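Local coordinates for 3,4-dihydroxy-2-butanone 4-phosphate synthase (Acinetobacter baumannii, PDB 6MNZ), which probably converts D-ribulose 5-phosphate to formate and 3,4-dihydroxy-2-butanone 4-phosphate in riboflavin biosynthesis, working as a homodimer with divalent magnesium or manganese, at residues 62-65 with 66-69; 44-47 with 48-52; 179-182 with 183-187; 97-101 with 102-106. All blocks are in the same frame, centred on the assembly; numbering follows the deposited sequence.

Contact 1 (62-65 with 66-69); sequences RERC and KQLN
A Schellman motif ends the short helix 62-68, where Arg64 and Gln67 lie side by side and Leu68 crosses the arginine chain. Asn69 takes a positive phi of 54° and turns its N back to Lys66 O at 2.8 Å. Before it, Lys66 N binds Arg62 O at 2.8 Å and Gln67 N binds Glu63 O at the same length, while Leu68 N reaches Arg64 O at 3.1 Å in a more bent bond. The arms of Arg64 and Gln67 point the same way, both starting with CG anti to the backbone N, but Arg64 then bends twice whereas Gln67 stays extended. That brings Gln67 CD over one face of the guanidinium, with the amide plane turned 51° from it. Arg64 NH1 and Gln67 NE2, 3.2 Å apart, are both donors and do not bond each other. They go instead to the chain that follows helix 101-112: NH1 to Ala113 O and NE2 to Ala116 O, while Arg64 NH2 makes a salt bridge with Glu157. On the buried side Cys65 and Leu68 pack on Leu60 of strand 57-60. Leu68 CD1 also touches the aliphatic part of the arginine, 4.0 Å from Arg64 CD.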
loop_
_atom_site.group_PDB
_atom_site.type_symbol
_atom_site.label_atom_id
_atom_site.label_comp_id
_atom_site.label_asym_id
_atom_site.label_seq_id
_atom_site.Cartn_x
_atom_site.Cartn_y
_atom_site.Cartn_z
ATOM N N ARG A 62 -5.865 -17.391 -9.150
ATOM C CA ARG A 62 -6.361 -17.273 -7.783
ATOM C C ARG A 62 -7.599 -18.132 -7.564
ATOM O O ARG A 62 -7.724 -18.803 -6.533
ATOM C CB ARG A 62 -6.664 -15.810 -7.467
ATOM C CG ARG A 62 -5.424 -14.942 -7.366
ATOM C CD ARG A 62 -5.768 -13.504 -7.008
ATOM N NE ARG A 62 -6.517 -13.410 -5.758
ATOM C CZ ARG A 62 -6.662 -12.292 -5.052
ATOM N NH1 ARG A 62 -6.002 -11.193 -5.397
ATOM N NH2 ARG A 62 -7.382 -12.303 -3.937
ATOM N N GLU A 63 -8.495 -18.178 -8.552
ATOM C CA GLU A 63 -9.605 -19.121 -8.500
ATOM C C GLU A 63 -9.095 -20.539 -8.285
ATOM O O GLU A 63 -9.531 -21.239 -7.364
ATOM C CB GLU A 63 -10.430 -19.036 -9.785
ATOM C CG GLU A 63 -11.033 -17.665 -10.055
ATOM C CD GLU A 63 -10.082 -16.749 -10.800
ATOM O OE1 GLU A 63 -9.264 -16.085 -10.126
ATOM O OE2 GLU A 63 -9.964 -16.906 -12.034
ATOM N N ARG A 64 -8.112 -20.953 -9.084
ATOM C CA ARG A 64 -7.583 -22.305 -8.961
ATOM C C ARG A 64 -6.912 -22.520 -7.611
ATOM O O ARG A 64 -6.884 -23.649 -7.109
ATOM C CB ARG A 64 -6.602 -22.574 -10.103
ATOM C CG ARG A 64 -5.803 -23.854 -9.969
ATOM C CD ARG A 64 -6.671 -25.091 -10.065
ATOM N NE ARG A 64 -7.268 -25.251 -11.387
ATOM C CZ ARG A 64 -8.035 -26.279 -11.738
ATOM N NH1 ARG A 64 -8.213 -27.291 -10.897
ATOM N NH2 ARG A 64 -8.726 -26.236 -12.870
ATOM N N CYS A 65 -6.282 -21.480 -7.060
ATOM C CA CYS A 65 -5.661 -21.598 -5.745
ATOM C C CYS A 65 -6.709 -21.734 -4.647
ATOM O O CYS A 65 -6.602 -22.616 -3.786
ATOM C CB CYS A 65 -4.764 -20.389 -5.480
ATOM S SG CYS A 65 -3.164 -20.443 -6.334
ATOM N N LYS A 66 -7.775 -20.933 -4.715
ATOM C CA LYS A 66 -8.854 -21.041 -3.738
ATOM C C LYS A 66 -9.540 -22.398 -3.827
ATOM O O LYS A 66 -9.740 -23.068 -2.807
ATOM C CB LYS A 66 -9.863 -19.910 -3.948
ATOM C CG LYS A 66 -10.533 -19.421 -2.669
ATOM C CD LYS A 66 -9.588 -18.578 -1.821
ATOM C CE LYS A 66 -10.176 -18.301 -0.444
ATOM N NZ LYS A 66 -9.200 -17.640 0.468
ATOM N N GLN A 67 -9.816 -22.864 -5.046
ATOM C CA GLN A 67 -10.307 -24.225 -5.231
ATOM C C GLN A 67 -9.376 -25.242 -4.581
ATOM O O GLN A 67 -9.834 -26.224 -3.987
ATOM C CB GLN A 67 -10.470 -24.519 -6.724
ATOM C CG GLN A 67 -10.773 -25.972 -7.054
ATOM C CD GLN A 67 -11.144 -26.172 -8.513
ATOM O OE1 GLN A 67 -11.686 -25.274 -9.158
ATOM N NE2 GLN A 67 -10.811 -27.339 -9.053
ATOM N N LEU A 68 -8.068 -24.996 -4.636
ATOM C CA LEU A 68 -7.096 -25.886 -4.016
ATOM C C LEU A 68 -6.870 -25.593 -2.538
ATOM O O LEU A 68 -6.117 -26.324 -1.887
ATOM C CB LEU A 68 -5.757 -25.803 -4.751
ATOM C CG LEU A 68 -5.703 -26.427 -6.145
ATOM C CD1 LEU A 68 -4.430 -25.997 -6.851
ATOM C CD2 LEU A 68 -5.794 -27.940 -6.074
ATOM N N ASN A 69 -7.502 -24.556 -1.992
ATOM C CA ASN A 69 -7.282 -24.148 -0.606
ATOM C C ASN A 69 -5.796 -23.916 -0.338
ATOM O O ASN A 69 -5.205 -24.494 0.577
ATOM C CB ASN A 69 -7.857 -25.181 0.365
ATOM C CG ASN A 69 -7.801 -24.719 1.810
ATOM O OD1 ASN A 69 -7.604 -23.538 2.090
ATOM N ND2 ASN A 69 -8.029 -25.642 2.734
#

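Contact 2 (44-47 with 48-52); sequences DINF and MITHA. With SO4 (sulfate ion), chain F.
Phe47 O takes two N-H groups from the next turn of helix 42-52: His51 N at 3.0 Å, in a nearly straight bond, and Thr50 N at 3.3 Å, which is weak. The turn before it is held by Met48 N on Asp44 O and by Ile49 N on Ile45 O. One turn apart on the same side of the helix, the rings of Phe47 and His51 lean together. They meet obliquely, centroids 4.9 Å apart and planes at 41°. The two first torsions explain the meeting: Phe47 has CG anti to its backbone N (chi1 -179°), swinging the ring forward along the helix, while His51 carries CG anti to the carbonyl carbon (chi1 -52°), bringing its ring back against the phenylalanine. His51 CD2 comes to 3.4 Å from both Phe47 CD2 and Phe47 CE2, and His51 CB sits over one phenyl face near the rim. His51 ND1 donates to sulfate O1 at 2.9 Å, with the oxygen at the ring edge, near its plane; the anion, probably from the crystallisation liquor, also accepts from Lys184 NZ and His185 NE2. Facing inward, Met48 packs on Leu33, Val161 and Cys163 of the sheet, and Ile45 on Val161. Ile45 CG2 and Ile49 CG2, 4.4 Å apart, line another flank. This is an i to i+4 aromatic pair on a surface helix that covers the sheet of the DHBP synthase fold, with Ala52, toward its C-terminal end, lying near Glu164, predicted to be essential for catalysis.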
loop_
_atom_site.group_PDB
_atom_site.type_symbol
_atom_site.label_atom_id
_atom_site.label_comp_id
_atom_site.label_asym_id
_atom_site.label_seq_id
_atom_site.Cartn_x
_atom_site.Cartn_y
_atom_site.Cartn_z
ATOM N N ASP A 44 8.657 -33.479 -20.444
ATOM C CA ASP A 44 8.689 -32.020 -20.477
ATOM C C ASP A 44 9.378 -31.457 -19.240
ATOM O O ASP A 44 10.261 -30.599 -19.354
ATOM C CB ASP A 44 7.269 -31.468 -20.601
ATOM C CG ASP A 44 6.651 -31.754 -21.954
ATOM O OD1 ASP A 44 7.151 -31.213 -22.961
ATOM O OD2 ASP A 44 5.621 -32.461 -22.001
ATOM N N ILE A 45 9.066 -31.999 -18.062
ATOM C CA ILE A 45 9.769 -31.588 -16.851
ATOM C C ILE A 45 11.251 -31.921 -16.961
ATOM O O ILE A 45 12.112 -31.136 -16.547
ATOM C CB ILE A 45 9.135 -32.248 -15.611
ATOM C CG1 ILE A 45 7.631 -31.969 -15.558
ATOM C CG2 ILE A 45 9.811 -31.753 -14.341
ATOM C CD1 ILE A 45 7.270 -30.497 -15.590
ATOM N N ASN A 46 11.575 -33.070 -17.560
ATOM C CA ASN A 46 12.972 -33.482 -17.648
ATOM C C ASN A 46 13.763 -32.563 -18.569
ATOM O O ASN A 46 14.922 -32.241 -18.285
ATOM C CB ASN A 46 13.065 -34.928 -18.133
ATOM C CG ASN A 46 14.493 -35.433 -18.178
ATOM O OD1 ASN A 46 14.976 -35.869 -19.223
ATOM N ND2 ASN A 46 15.185 -35.363 -17.045
ATOM N N PHE A 47 13.170 -32.160 -19.696
ATOM C CA PHE A 47 13.811 -31.164 -20.546
ATOM C C PHE A 47 14.050 -29.867 -19.786
ATOM O O PHE A 47 15.100 -29.232 -19.941
ATOM C CB PHE A 47 12.961 -30.904 -21.788
ATOM C CG PHE A 47 13.557 -29.896 -22.727
ATOM C CD1 PHE A 47 13.200 -28.562 -22.650
ATOM C CD2 PHE A 47 14.482 -30.281 -23.681
ATOM C CE1 PHE A 47 13.816 -27.619 -23.448
ATOM C CE2 PHE A 47 15.111 -29.342 -24.470
ATOM C CZ PHE A 47 14.743 -28.015 -24.386
ATOM N N MET A 48 13.132 -29.508 -18.888
ATOM C CA MET A 48 13.261 -28.250 -18.160
ATOM C C MET A 48 14.436 -28.298 -17.191
ATOM O O MET A 48 15.324 -27.440 -17.236
ATOM C CB MET A 48 11.960 -27.945 -17.420
ATOM C CG MET A 48 10.861 -27.411 -18.318
ATOM S SD MET A 48 9.460 -26.776 -17.386
ATOM C CE MET A 48 8.784 -25.592 -18.548
ATOM N N ILE A 49 14.496 -29.334 -16.352
ATOM C CA ILE A 49 15.567 -29.433 -15.368
ATOM C C ILE A 49 16.924 -29.699 -16.001
ATOM O O ILE A 49 17.933 -29.709 -15.289
ATOM C CB ILE A 49 15.267 -30.540 -14.336
ATOM C CG1 ILE A 49 15.350 -31.922 -14.990
ATOM C CG2 ILE A 49 13.897 -30.325 -13.710
ATOM C CD1 ILE A 49 15.068 -33.071 -14.042
ATOM N N THR A 50 16.957 -30.046 -17.287
ATOM C CA THR A 50 18.193 -30.416 -17.967
ATOM C C THR A 50 18.799 -29.252 -18.741
ATOM O O THR A 50 20.000 -28.993 -18.631
ATOM C CB THR A 50 17.940 -31.590 -18.921
ATOM O OG1 THR A 50 17.276 -32.650 -18.219
ATOM C CG2 THR A 50 19.251 -32.111 -19.489
ATOM N N HIS A 51 18.013 -28.611 -19.603
ATOM C CA HIS A 51 18.527 -27.612 -20.528
ATOM C C HIS A 51 18.105 -26.195 -20.166
ATOM O O HIS A 51 18.615 -25.243 -20.766
ATOM C CB HIS A 51 18.071 -27.941 -21.955
ATOM C CG HIS A 51 18.373 -29.347 -22.373
ATOM N ND1 HIS A 51 19.657 -29.781 -22.627
ATOM C CD2 HIS A 51 17.592 -30.453 -22.404
ATOM C CE1 HIS A 51 19.636 -31.075 -22.894
ATOM N NE2 HIS A 51 18.397 -31.510 -22.750
ATOM N N ALA A 52 17.300 -26.024 -19.119
ATOM C CA ALA A 52 17.047 -24.717 -18.525
ATOM C C ALA A 52 17.568 -24.610 -17.101
ATOM O O ALA A 52 18.172 -23.592 -16.740
ATOM C CB ALA A 52 15.540 -24.418 -18.552
HETATM S S SO4 F . 22.326 -26.762 -23.537
HETATM O O1 SO4 F . 21.849 -27.974 -22.878
HETATM O O2 SO4 F . 21.256 -26.204 -24.363
HETATM O O3 SO4 F . 22.732 -25.788 -22.526
HETATM O O4 SO4 F . 23.471 -27.092 -24.381
#

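Contact 3 (179-182 with 183-187); sequences EIFA and EKHGL. With SO4 (sulfate ion), chain F.
Helix 175-184 runs out here: Lys184 N still binds Ile180 O at 3.0 Å, His185 N reaches Phe181 O only weakly, and His185 is the first residue to leave helical angles. Gly186 follows with a positive phi of 77°, and Leu187 N returns to Ala182 O at 2.8 Å, five residues back, so the chain can turn into strand 188-191. Phe181 and His185 meet across this last turn. With CG anti to the backbone N (chi1 -176°), the phenyl ring is carried toward the helix end, and His185 CD2 lies over the middle of one of its faces, 3.8 Å above the plane. The rings lie obliquely at 31°, centroids 4.5 Å apart. Phe181 O lies at the edge of the imidazole, in its plane. His185 also meets the rings of Phe47 and His51 on helix 42-52. A sulfate, probably from the crystallisation liquor, bridges the two helices: Lys184 NZ, on a fully extended chain, bonds O4 at 3.1 Å, His185 NE2 bonds O2 at 3.3 Å, and His51 ND1 binds it too. This is consistent with a proton on NE2, and the lysine's charge probably helps draw the anion here.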
loop_
_atom_site.group_PDB
_atom_site.type_symbol
_atom_site.label_atom_id
_atom_site.label_comp_id
_atom_site.label_asym_id
_atom_site.label_seq_id
_atom_site.Cartn_x
_atom_site.Cartn_y
_atom_site.Cartn_z
ATOM N N GLU A 179 17.803 -16.287 -27.572
ATOM C CA GLU A 179 17.510 -16.434 -28.994
ATOM C C GLU A 179 18.237 -17.637 -29.576
ATOM O O GLU A 179 17.653 -18.436 -30.316
ATOM C CB GLU A 179 17.902 -15.161 -29.744
ATOM C CG GLU A 179 16.990 -13.975 -29.494
ATOM C CD GLU A 179 17.388 -12.758 -30.308
ATOM O OE1 GLU A 179 18.604 -12.541 -30.500
ATOM O OE2 GLU A 179 16.493 -11.968 -30.674
ATOM N N ILE A 180 19.526 -17.775 -29.259
ATOM C CA ILE A 180 20.274 -18.964 -29.660
ATOM C C ILE A 180 19.567 -20.220 -29.168
ATOM O O ILE A 180 19.373 -21.181 -29.919
ATOM C CB ILE A 180 21.718 -18.892 -29.134
ATOM C CG1 ILE A 180 22.428 -17.655 -29.689
ATOM C CG2 ILE A 180 22.482 -20.156 -29.505
ATOM C CD1 ILE A 180 23.695 -17.295 -28.946
ATOM N N PHE A 181 19.273 -20.269 -27.866
ATOM C CA PHE A 181 18.664 -21.461 -27.287
ATOM C C PHE A 181 17.339 -21.788 -27.967
ATOM O O PHE A 181 17.045 -22.957 -28.238
ATOM C CB PHE A 181 18.464 -21.260 -25.785
ATOM C CG PHE A 181 17.925 -22.466 -25.076
ATOM C CD1 PHE A 181 16.561 -22.636 -24.916
ATOM C CD2 PHE A 181 18.780 -23.327 -24.407
ATOM C CE1 PHE A 181 16.062 -23.748 -24.266
ATOM C CE2 PHE A 181 18.293 -24.459 -23.786
ATOM C CZ PHE A 181 16.931 -24.657 -23.694
ATOM N N ALA A 182 16.547 -20.762 -28.288
ATOM C CA ALA A 182 15.244 -20.995 -28.900
ATOM C C ALA A 182 15.377 -21.769 -30.206
ATOM O O ALA A 182 14.580 -22.673 -30.486
ATOM C CB ALA A 182 14.533 -19.664 -29.138
ATOM N N GLU A 183 16.353 -21.400 -31.039
ATOM C CA GLU A 183 16.480 -22.014 -32.355
ATOM C C GLU A 183 17.211 -23.349 -32.296
ATOM O O GLU A 183 17.034 -24.185 -33.188
ATOM C CB GLU A 183 17.210 -21.066 -33.308
ATOM C CG GLU A 183 17.008 -21.392 -34.780
ATOM C CD GLU A 183 18.202 -22.100 -35.390
ATOM O OE1 GLU A 183 19.341 -21.626 -35.191
ATOM O OE2 GLU A 183 17.994 -23.056 -36.167
ATOM N N LYS A 184 18.102 -23.527 -31.317
ATOM C CA LYS A 184 18.796 -24.800 -31.169
ATOM C C LYS A 184 17.824 -25.938 -30.890
ATOM O O LYS A 184 18.091 -27.086 -31.261
ATOM C CB LYS A 184 19.835 -24.700 -30.052
ATOM C CG LYS A 184 20.632 -25.975 -29.818
ATOM C CD LYS A 184 21.741 -25.755 -28.796
ATOM C CE LYS A 184 22.584 -27.009 -28.607
ATOM N NZ LYS A 184 23.544 -26.874 -27.475
ATOM N N HIS A 185 16.719 -25.651 -30.201
ATOM C CA HIS A 185 15.768 -26.674 -29.785
ATOM C C HIS A 185 14.407 -26.519 -30.456
ATOM O O HIS A 185 13.461 -27.223 -30.085
ATOM C CB HIS A 185 15.604 -26.650 -28.264
ATOM C CG HIS A 185 16.871 -26.928 -27.515
ATOM N ND1 HIS A 185 17.154 -28.158 -26.962
ATOM C CD2 HIS A 185 17.898 -26.115 -27.168
ATOM C CE1 HIS A 185 18.327 -28.106 -26.355
ATOM N NE2 HIS A 185 18.783 -26.870 -26.438
ATOM N N GLY A 186 14.292 -25.645 -31.453
ATOM C CA GLY A 186 13.099 -25.605 -32.273
ATOM C C GLY A 186 11.911 -24.941 -31.619
ATOM O O GLY A 186 10.767 -25.299 -31.920
ATOM N N LEU A 187 12.150 -24.047 -30.666
ATOM C CA LEU A 187 11.098 -23.397 -29.901
ATOM C C LEU A 187 10.962 -21.943 -30.334
ATOM O O LEU A 187 11.956 -21.272 -30.623
ATOM C CB LEU A 187 11.390 -23.463 -28.401
ATOM C CG LEU A 187 11.679 -24.857 -27.844
ATOM C CD1 LEU A 187 12.110 -24.767 -26.389
ATOM C CD2 LEU A 187 10.464 -25.761 -27.996
HETATM S S SO4 F . 22.326 -26.762 -23.537
HETATM O O1 SO4 F . 21.849 -27.974 -22.878
HETATM O O2 SO4 F . 21.256 -26.204 -24.363
HETATM O O3 SO4 F . 22.732 -25.788 -22.526
HETATM O O4 SO4 F . 23.471 -27.092 -24.381
#

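Contact 4 (97-101 with 102-106); sequences TGISA and AERAH
This is the N-terminal cap of helix 101-112, where Arg104 and Glu103 of the first turn reach back to the loop 97-100 that leads in. Ser100 holds the N-cap position, and its O accepts Arg104 N at 2.8 Å, followed by Ala101 O accepting Ala105 N. A water links Ser100 OG to the helix start and accepts Ala102 N at 3.2 Å. Side-on, Arg104 grips the loop with two nitrogens, NE and NH2 both donating to Ile99 O, each at 2.9 Å, with that oxygen close to the guanidinium plane. NH2 arrives in the plane of the Ile99 carbonyl, whereas NE comes from above it. The bend at chi3 (-114°) turns the guanidinium edge toward Ile99 O, and Ile99 lies alongside with CD1 over one face, close to NH2. Lower on the same arm, CG passes Gly98 O. Glu103 is extended beyond CG and leaves nearly at a right angle to the arginine, its OE2 accepting Gly98 N at 2.7 Å from above the carboxylate plane. Its OE1 goes to Thr96 OG1, so both oxygens hold the incoming loop. Gly98 has a positive phi of 87°, where a side chain would collide with the carbonyl oxygen before it. Beyond the cap the helix leans on helix 42-52: Ala101 touches Asn46, Ala102 touches Pro42, Arg104 touches Ile49 and Ala105 touches Ile45, while on the loop Ile99 meets His126, just before strand 127-131.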
loop_
_atom_site.group_PDB
_atom_site.type_symbol
_atom_site.label_atom_id
_atom_site.label_comp_id
_atom_site.label_asym_id
_atom_site.label_seq_id
_atom_site.Cartn_x
_atom_site.Cartn_y
_atom_site.Cartn_z
ATOM N N THR A 97 8.752 -39.659 -3.535
ATOM C CA THR A 97 9.525 -38.493 -3.138
ATOM C C THR A 97 9.059 -37.214 -3.812
ATOM O O THR A 97 9.185 -36.138 -3.224
ATOM C CB THR A 97 11.012 -38.707 -3.455
ATOM O OG1 THR A 97 11.225 -38.607 -4.869
ATOM C CG2 THR A 97 11.471 -40.075 -2.969
ATOM N N GLY A 98 8.575 -37.302 -5.047
ATOM C CA GLY A 98 8.027 -36.159 -5.737
ATOM C C GLY A 98 9.031 -35.327 -6.500
ATOM O O GLY A 98 8.637 -34.334 -7.125
ATOM N N ILE A 99 10.303 -35.737 -6.530
ATOM C CA ILE A 99 11.340 -35.000 -7.248
ATOM C C ILE A 99 11.631 -35.594 -8.618
ATOM O O ILE A 99 12.211 -34.900 -9.468
ATOM C CB ILE A 99 12.640 -34.935 -6.415
ATOM C CG1 ILE A 99 13.616 -33.909 -6.998
ATOM C CG2 ILE A 99 13.308 -36.302 -6.352
ATOM C CD1 ILE A 99 13.115 -32.482 -6.951
ATOM N N SER A 100 11.163 -36.807 -8.896
ATOM C CA SER A 100 11.340 -37.396 -10.215
ATOM C C SER A 100 10.591 -36.584 -11.265
ATOM O O SER A 100 9.565 -35.957 -10.984
ATOM C CB SER A 100 10.844 -38.842 -10.216
ATOM O OG SER A 100 10.844 -39.386 -11.524
ATOM N N ALA A 101 11.072 -36.666 -12.507
ATOM C CA ALA A 101 10.448 -35.921 -13.595
ATOM C C ALA A 101 8.985 -36.314 -13.756
ATOM O O ALA A 101 8.100 -35.453 -13.806
ATOM C CB ALA A 101 11.216 -36.155 -14.896
ATOM N N ALA A 102 8.706 -37.618 -13.763
ATOM C CA ALA A 102 7.325 -38.078 -13.858
ATOM C C ALA A 102 6.506 -37.607 -12.664
ATOM O O ALA A 102 5.328 -37.258 -12.808
ATOM C CB ALA A 102 7.289 -39.603 -13.967
ATOM N N GLU A 103 7.046 -37.779 -11.455
ATOM C CA GLU A 103 6.269 -37.502 -10.252
ATOM C C GLU A 103 5.928 -36.020 -10.144
ATOM O O GLU A 103 4.772 -35.663 -9.889
ATOM C CB GLU A 103 7.036 -37.965 -9.014
ATOM C CG GLU A 103 7.051 -39.475 -8.827
ATOM C CD GLU A 103 7.506 -39.897 -7.438
ATOM O OE1 GLU A 103 7.945 -41.058 -7.288
ATOM O OE2 GLU A 103 7.247 -39.150 -6.470
ATOM N N ARG A 104 6.880 -35.148 -10.480
ATOM C CA ARG A 104 6.581 -33.724 -10.567
ATOM C C ARG A 104 5.489 -33.457 -11.594
ATOM O O ARG A 104 4.491 -32.789 -11.298
ATOM C CB ARG A 104 7.850 -32.948 -10.920
ATOM C CG ARG A 104 8.691 -32.560 -9.719
ATOM C CD ARG A 104 9.828 -31.640 -10.118
ATOM N NE ARG A 104 11.130 -32.271 -9.940
ATOM C CZ ARG A 104 12.279 -31.729 -10.325
ATOM N NH1 ARG A 104 12.290 -30.525 -10.878
ATOM N NH2 ARG A 104 13.418 -32.383 -10.141
ATOM N N ALA A 105 5.672 -33.956 -12.818
ATOM C CA ALA A 105 4.612 -33.890 -13.819
ATOM C C ALA A 105 3.291 -34.391 -13.249
ATOM O O ALA A 105 2.276 -33.687 -13.293
ATOM C CB ALA A 105 5.011 -34.700 -15.053
ATOM N N HIS A 106 3.328 -35.541 -12.572
ATOM C CA HIS A 106 2.113 -36.089 -11.978
ATOM C C HIS A 106 1.528 -35.138 -10.943
ATOM O O HIS A 106 0.308 -34.944 -10.886
ATOM C CB HIS A 106 2.414 -37.451 -11.351
ATOM C CG HIS A 106 1.256 -38.047 -10.615
ATOM N ND1 HIS A 106 -0.052 -37.707 -10.879
ATOM C CD2 HIS A 106 1.211 -38.972 -9.626
ATOM C CE1 HIS A 106 -0.842 -38.298 -9.999
ATOM N NE2 HIS A 106 -0.103 -39.092 -9.245
HETATM O O HOH W 1 11.133 -39.699 -13.960
#

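From the N terminus the order is contact 2, contact 1, contact 4, contact 3. Each closes only a turn or a cap, so they follow in series and none nests or crosses. Contact 2, on helix 42-52, is the hub: it meets contact 4 where Ile45 CG1 lies 3.8 Å from Ala105 CB, and contact 3 where Phe47 CZ lies 4.1 Å from Phe181 CZ. Contacts 2 and 3 also share the sulfate. Contact 1 stands apart, after strand 57-60, with its nearest atoms about 10 Å from contact 4, though its side chains bind the stretch that follows helix 101-112. Together they tie four helices, 42-52, 62-68, 101-112 and 175-184, around the six-stranded sheet.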